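Local coordinates for protein acetylserotonin O-methyltransferase (Homo sapiens, PDB 4A6D) that transfers the methyl group of S-adenosyl-L-methionine to N-acetylserotonin, giving melatonin, and works as a homodimer, at residues R148-G151 with E152-Q155; V214-T217 with A218-F222. All coordinates share one frame; numbering follows the deposited sequence.

Contact 1. Residues R148-G151 with E152-Q155; sequences RSEG and ERLQ
Glu152 meets Ser149 at the N-cap of helix 150-161, and the contact is the start of that helix together with the two residues that lead into it. The capping bond runs from Glu152 N to Ser149 OG at 3.3 Å with an N-H...O angle of 146°, while the bond from the same nitrogen to Ser149 O is bent and weak. The carboxylate of Glu152 folds back beside the cap: CG lies anti to the carbonyl carbon (chi1 -77°) and the chain bends at chi2, bringing CD to 3.0 Å from Ser149 OG. Its OE1 then stands over one face of the Arg148 guanidinium, 3.2 Å from NH1. Because the oxygen is well out of the guanidinium plane, no N-H points at it, and the salt bridge rests on charge alone. A leucine in place of Arg148 would probably leave the Glu152 carboxylate without this positive mate and remove the cation-pi contact with Phe135. Arg153 comes next; its N donates to Ser149 O over 2.9 Å. Its side chain leaves with CG anti to the backbone N, and the turn at chi3 brings NH1 back to Glu150 OE1 at 2.7 Å. Here the carboxylate sits at the guanidinium edge, yet the hydrogen bond within this salt bridge is bent and weak, the two planes standing 68° apart. Beyond the ion pair, Arg153 also touches Tyr147, which binds S-adenosyl-L-methionine. Leu154 N gives a straighter backbone bond to Glu150 O at 3.0 Å. Gln155 N bonds to Gly151 O, and Gln155 CB lies 3.5 Å from that same oxygen.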
ATOM      1  N   ARG A 148       5.767  12.405  19.552  1.00116.49           N
ATOM      2  CA  ARG A 148       5.414  11.598  20.726  1.00119.31           C
ATOM      3  C   ARG A 148       6.616  11.073  21.553  1.00126.79           C
ATOM      4  O   ARG A 148       6.419  10.612  22.683  1.00129.88           O
ATOM      5  CB  ARG A 148       4.360  10.512  20.391  1.00119.20           C
ATOM      6  CG  ARG A 148       4.574   9.738  19.092  1.00124.07           C
ATOM      7  CD  ARG A 148       3.449   8.746  18.841  1.00135.84           C
ATOM      8  NE  ARG A 148       3.753   7.839  17.729  1.00147.87           N
ATOM      9  CZ  ARG A 148       4.363   6.663  17.858  1.00167.19           C
ATOM     10  NH1 ARG A 148       4.734   6.226  19.057  1.00163.42           N
ATOM     11  NH2 ARG A 148       4.607   5.917  16.789  1.00150.24           N
ATOM     12  N   SER A 149       7.859  11.193  20.999  1.00122.39           N
ATOM     13  CA  SER A 149       9.156  10.843  21.619  1.00124.37           C
ATOM     14  C   SER A 149      10.346  11.566  20.926  1.00126.29           C
ATOM     15  O   SER A 149      10.196  12.043  19.793  1.00123.17           O
ATOM     16  CB  SER A 149       9.367   9.326  21.670  1.00128.52           C
ATOM     17  OG  SER A 149      10.191   8.829  20.628  1.00133.02           O
ATOM     18  N   GLU A 150      11.519  11.635  21.611  1.00124.38           N
ATOM     19  CA  GLU A 150      12.750  12.262  21.105  1.00123.71           C
ATOM     20  C   GLU A 150      13.244  11.624  19.789  1.00124.60           C
ATOM     21  O   GLU A 150      13.471  12.344  18.812  1.00122.25           O
ATOM     22  CB  GLU A 150      13.849  12.249  22.177  1.00128.92           C
ATOM     23  CG  GLU A 150      13.812  13.461  23.095  1.00143.35           C
ATOM     24  CD  GLU A 150      14.862  14.527  22.825  1.00172.16           C
ATOM     25  OE1 GLU A 150      15.054  14.904  21.645  1.00165.06           O
ATOM     26  OE2 GLU A 150      15.491  14.990  23.804  1.00174.72           O
ATOM     27  N   GLY A 151      13.356  10.291  19.771  1.00120.55           N
ATOM     28  CA  GLY A 151      13.774   9.511  18.611  1.00118.54           C
ATOM     29  C   GLY A 151      12.791   9.606  17.459  1.00118.11           C
ATOM     30  O   GLY A 151      13.180   9.480  16.292  1.00116.15           O
ATOM     31  N   GLU A 152      11.501   9.837  17.791  1.00112.63           N
ATOM     32  CA  GLU A 152      10.412   9.999  16.828  1.00108.98           C
ATOM     33  C   GLU A 152      10.424  11.428  16.244  1.00107.62           C
ATOM     34  O   GLU A 152      10.073  11.617  15.079  1.00104.36           O
ATOM     35  CB  GLU A 152       9.057   9.584  17.442  1.00110.75           C
ATOM     36  CG  GLU A 152       8.885   8.062  17.513  1.00129.52           C
ATOM     37  CD  GLU A 152       8.310   7.418  18.770  1.00162.82           C
ATOM     38  OE1 GLU A 152       7.410   8.020  19.399  1.00166.40           O
ATOM     39  OE2 GLU A 152       8.748   6.295  19.116  1.00155.60           O
ATOM     40  N   ARG A 153      10.905  12.413  17.023  1.00103.58           N
ATOM     41  CA  ARG A 153      11.059  13.793  16.551  1.00100.54           C
ATOM     42  C   ARG A 153      12.276  13.888  15.615  1.00103.18           C
ATOM     43  O   ARG A 153      12.171  14.530  14.570  1.00100.72           O
ATOM     44  CB  ARG A 153      11.196  14.756  17.710  1.00 99.24           C
ATOM     45  CG  ARG A 153      11.214  16.225  17.285  1.00 99.45           C
ATOM     46  CD  ARG A 153      11.770  17.109  18.367  1.00 94.36           C
ATOM     47  NE  ARG A 153      11.011  16.991  19.610  1.00104.15           N
ATOM     48  CZ  ARG A 153      11.462  16.399  20.711  1.00117.37           C
ATOM     49  NH1 ARG A 153      12.669  15.847  20.727  1.00 99.08           N
ATOM     50  NH2 ARG A 153      10.712  16.353  21.800  1.00112.69           N
ATOM     51  N   LEU A 154      13.406  13.211  15.963  1.00101.11           N
ATOM     52  CA  LEU A 154      14.603  13.135  15.117  1.00100.43           C
ATOM     53  C   LEU A 154      14.239  12.482  13.774  1.00101.21           C
ATOM     54  O   LEU A 154      14.582  13.043  12.730  1.00101.38           O
ATOM     55  CB  LEU A 154      15.762  12.371  15.800  1.00103.17           C
ATOM     56  CG  LEU A 154      17.064  12.195  14.981  1.00107.90           C
ATOM     57  CD1 LEU A 154      17.633  13.542  14.499  1.00107.38           C
ATOM     58  CD2 LEU A 154      18.107  11.449  15.774  1.00111.88           C
ATOM     59  N   GLN A 155      13.483  11.363  13.799  1.00 93.91           N
ATOM     60  CA  GLN A 155      13.040  10.669  12.586  1.00 91.37           C
ATOM     61  C   GLN A 155      12.153  11.563  11.704  1.00 89.95           C
ATOM     62  O   GLN A 155      12.414  11.652  10.502  1.00 88.65           O
ATOM     63  CB  GLN A 155      12.410   9.279  12.898  1.00 93.51           C
ATOM     64  CG  GLN A 155      11.614   8.623  11.749  1.00119.90           C
ATOM     65  CD  GLN A 155      12.438   7.895  10.696  1.00144.17           C
ATOM     66  OE1 GLN A 155      12.370   6.663  10.568  1.00139.67           O
ATOM     67  NE2 GLN A 155      13.156   8.636   9.849  1.00132.11           N
TER

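Contact 2. Residues V214-T217 with A218-F222; sequences VVWT and AKQHF
Val214 O receives the N-H of Ala218 at 2.8 Å, and the methyl CB of Ala218 rests against the same oxygen. The Val214 side chain is turned to the cofactor: it touches S-adenosylmethionine and Tyr147, which makes Val214 part of the wall of the S-adenosylmethionine pocket. Val215 O accepts from Lys219 N at 3.1 Å, and the aliphatic start of the lysine chain lies alongside that carbonyl, with Lys219 CG 3.4 Å from Val215 O. Val215, Ala218 and Lys219 all bear on Phe232 of strand 230-234. Helix 212-221 therefore packs on one of the two parallel strands that it joins, 205-210 and 230-234, as the helix of a beta-alpha-beta crossover in the Rossmann-like methyltransferase domain. At Trp216 an aromatic ring takes over the contact. The indole is swung out with CG anti to the backbone N (chi1 -177°), and Gln220 CG comes over the face of its five-membered ring, 4.3 Å from the centroid and 18° off the normal, a CH-pi contact. The Gln220 amide is inclined 50° to the indole plane, and although its OE1 is 3.0 Å from Trp216 NE1, the angle is too poor for a hydrogen bond. The backbone joins the same pair through Gln220 N and Trp216 O. Thr217 follows, its hydroxyl beside its own backbone N and hydrogen-bonded to Glu213 O. Two donors of His221 converge on Thr217 O: the backbone N at 2.9 Å and, through a weak bond in which the oxygen lies at the edge of the imidazole and in its plane, ND1 at 3.4 Å. Thr217 CG2 approaches that ring nitrogen to 4.1 Å.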
ATOM      1  N   VAL A 214      12.369  21.276  18.520  1.00 84.10           N
ATOM      2  CA  VAL A 214      12.894  21.095  17.168  1.00 82.04           C
ATOM      3  C   VAL A 214      14.234  21.820  17.032  1.00 86.89           C
ATOM      4  O   VAL A 214      15.200  21.232  16.557  1.00 87.78           O
ATOM      5  CB  VAL A 214      11.858  21.475  16.068  1.00 82.17           C
ATOM      6  CG1 VAL A 214      12.502  21.579  14.684  1.00 80.03           C
ATOM      7  CG2 VAL A 214      10.703  20.475  16.048  1.00 80.90           C
ATOM      8  N   VAL A 215      14.304  23.063  17.501  1.00 85.14           N
ATOM      9  CA  VAL A 215      15.516  23.890  17.458  1.00 87.04           C
ATOM     10  C   VAL A 215      16.704  23.195  18.177  1.00 98.15           C
ATOM     11  O   VAL A 215      17.805  23.131  17.614  1.00 99.09           O
ATOM     12  CB  VAL A 215      15.214  25.331  17.955  1.00 89.52           C
ATOM     13  CG1 VAL A 215      16.486  26.164  18.125  1.00 90.44           C
ATOM     14  CG2 VAL A 215      14.229  26.029  17.011  1.00 86.21           C
ATOM     15  N   TRP A 216      16.441  22.598  19.367  1.00 98.38           N
ATOM     16  CA  TRP A 216      17.428  21.899  20.189  1.00101.93           C
ATOM     17  C   TRP A 216      17.931  20.678  19.449  1.00105.13           C
ATOM     18  O   TRP A 216      19.142  20.533  19.300  1.00106.38           O
ATOM     19  CB  TRP A 216      16.845  21.568  21.576  1.00103.22           C
ATOM     20  CG  TRP A 216      17.793  20.904  22.542  1.00108.89           C
ATOM     21  CD1 TRP A 216      17.879  19.568  22.811  1.00113.69           C
ATOM     22  CD2 TRP A 216      18.720  21.553  23.429  1.00111.99           C
ATOM     23  NE1 TRP A 216      18.807  19.342  23.805  1.00117.29           N
ATOM     24  CE2 TRP A 216      19.353  20.541  24.189  1.00119.65           C
ATOM     25  CE3 TRP A 216      19.080  22.896  23.657  1.00113.82           C
ATOM     26  CZ2 TRP A 216      20.332  20.827  25.156  1.00122.89           C
ATOM     27  CZ3 TRP A 216      20.038  23.180  24.629  1.00118.93           C
ATOM     28  CH2 TRP A 216      20.661  22.154  25.356  1.00123.17           C
ATOM     29  N   THR A 217      17.007  19.859  18.904  1.00100.22           N
ATOM     30  CA  THR A 217      17.316  18.660  18.110  1.00100.36           C
ATOM     31  C   THR A 217      18.120  19.025  16.846  1.00104.51           C
ATOM     32  O   THR A 217      19.084  18.326  16.519  1.00106.24           O
ATOM     33  CB  THR A 217      16.025  17.888  17.774  1.00103.61           C
ATOM     34  OG1 THR A 217      15.332  17.578  18.978  1.00104.34           O
ATOM     35  CG2 THR A 217      16.288  16.611  17.017  1.00100.19           C
ATOM     36  N   ALA A 218      17.724  20.115  16.151  1.00 99.10           N
ATOM     37  CA  ALA A 218      18.394  20.609  14.946  1.00 99.20           C
ATOM     38  C   ALA A 218      19.864  20.943  15.218  1.00109.49           C
ATOM     39  O   ALA A 218      20.732  20.511  14.462  1.00111.03           O
ATOM     40  CB  ALA A 218      17.666  21.822  14.384  1.00 97.18           C
ATOM     41  N   LYS A 219      20.144  21.650  16.327  1.00109.11           N
ATOM     42  CA  LYS A 219      21.506  22.027  16.715  1.00112.29           C
ATOM     43  C   LYS A 219      22.331  20.830  17.206  1.00121.26           C
ATOM     44  O   LYS A 219      23.533  20.777  16.954  1.00123.08           O
ATOM     45  CB  LYS A 219      21.481  23.172  17.734  1.00114.25           C
ATOM     46  CG  LYS A 219      20.883  24.449  17.149  1.00119.85           C
ATOM     47  CD  LYS A 219      20.738  25.567  18.168  1.00123.74           C
ATOM     48  CE  LYS A 219      21.800  26.629  18.013  1.00134.77           C
ATOM     49  NZ  LYS A 219      21.631  27.416  16.760  1.00143.58           N
ATOM     50  N   GLN A 220      21.676  19.855  17.851  1.00120.06           N
ATOM     51  CA  GLN A 220      22.319  18.650  18.383  1.00124.18           C
ATOM     52  C   GLN A 220      22.646  17.578  17.338  1.00129.12           C
ATOM     53  O   GLN A 220      23.577  16.802  17.551  1.00131.70           O
ATOM     54  CB  GLN A 220      21.462  18.022  19.492  1.00126.22           C
ATOM     55  CG  GLN A 220      21.532  18.746  20.836  1.00150.05           C
ATOM     56  CD  GLN A 220      20.944  17.940  21.978  1.00177.23           C
ATOM     57  OE1 GLN A 220      21.379  18.055  23.131  1.00175.85           O
ATOM     58  NE2 GLN A 220      19.914  17.132  21.708  1.00168.93           N
ATOM     59  N   HIS A 221      21.875  17.506  16.240  1.00123.80           N
ATOM     60  CA  HIS A 221      22.059  16.469  15.217  1.00124.23           C
ATOM     61  C   HIS A 221      22.476  16.933  13.806  1.00128.94           C
ATOM     62  O   HIS A 221      22.788  16.086  12.963  1.00128.38           O
ATOM     63  CB  HIS A 221      20.841  15.528  15.186  1.00122.94           C
ATOM     64  CG  HIS A 221      20.676  14.734  16.451  1.00128.30           C
ATOM     65  ND1 HIS A 221      20.102  15.288  17.586  1.00130.15           N
ATOM     66  CD2 HIS A 221      21.040  13.461  16.727  1.00131.92           C
ATOM     67  CE1 HIS A 221      20.127  14.335  18.503  1.00131.49           C
ATOM     68  NE2 HIS A 221      20.683  13.221  18.035  1.00133.07           N
ATOM     69  N   PHE A 222      22.507  18.260  13.555  1.00126.44           N
ATOM     70  CA  PHE A 222      22.884  18.841  12.259  1.00126.60           C
ATOM     71  C   PHE A 222      23.885  19.983  12.487  1.00136.62           C
ATOM     72  O   PHE A 222      23.615  20.868  13.309  1.00136.84           O
ATOM     73  CB  PHE A 222      21.633  19.332  11.490  1.00124.42           C
ATOM     74  CG  PHE A 222      20.502  18.330  11.368  1.00123.76           C
ATOM     75  CD1 PHE A 222      19.535  18.219  12.362  1.00124.71           C
ATOM     76  CD2 PHE A 222      20.394  17.512  10.249  1.00125.99           C
ATOM     77  CE1 PHE A 222      18.497  17.284  12.257  1.00125.77           C
ATOM     78  CE2 PHE A 222      19.348  16.584  10.139  1.00124.97           C
ATOM     79  CZ  PHE A 222      18.403  16.482  11.140  1.00123.00           C
TER

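Both are local contacts along a helix, contact 1 at the N-terminus of helix 150-161 and contact 2 over the C-terminal part of helix 212-221. Contact 1 is a surface contact with no buried residue; a capping hydroxyl and two ion pairs of unlike geometry dominate it. Contact 2 is two-sided: Val214, Val215, Thr217 and Ala218 are buried, whereas Trp216 and Gln220 are exposed, and its side chains offer a CH-pi contact, aliphatic packing and hydrogen bonds to backbone oxygens, without a salt bridge. The helices meet directly: Leu154 CD2 is 3.7 Å from His221 CD2. Contact 2 touches the cofactor through Val214, while the Arg153 side chain stays about 7 Å from it.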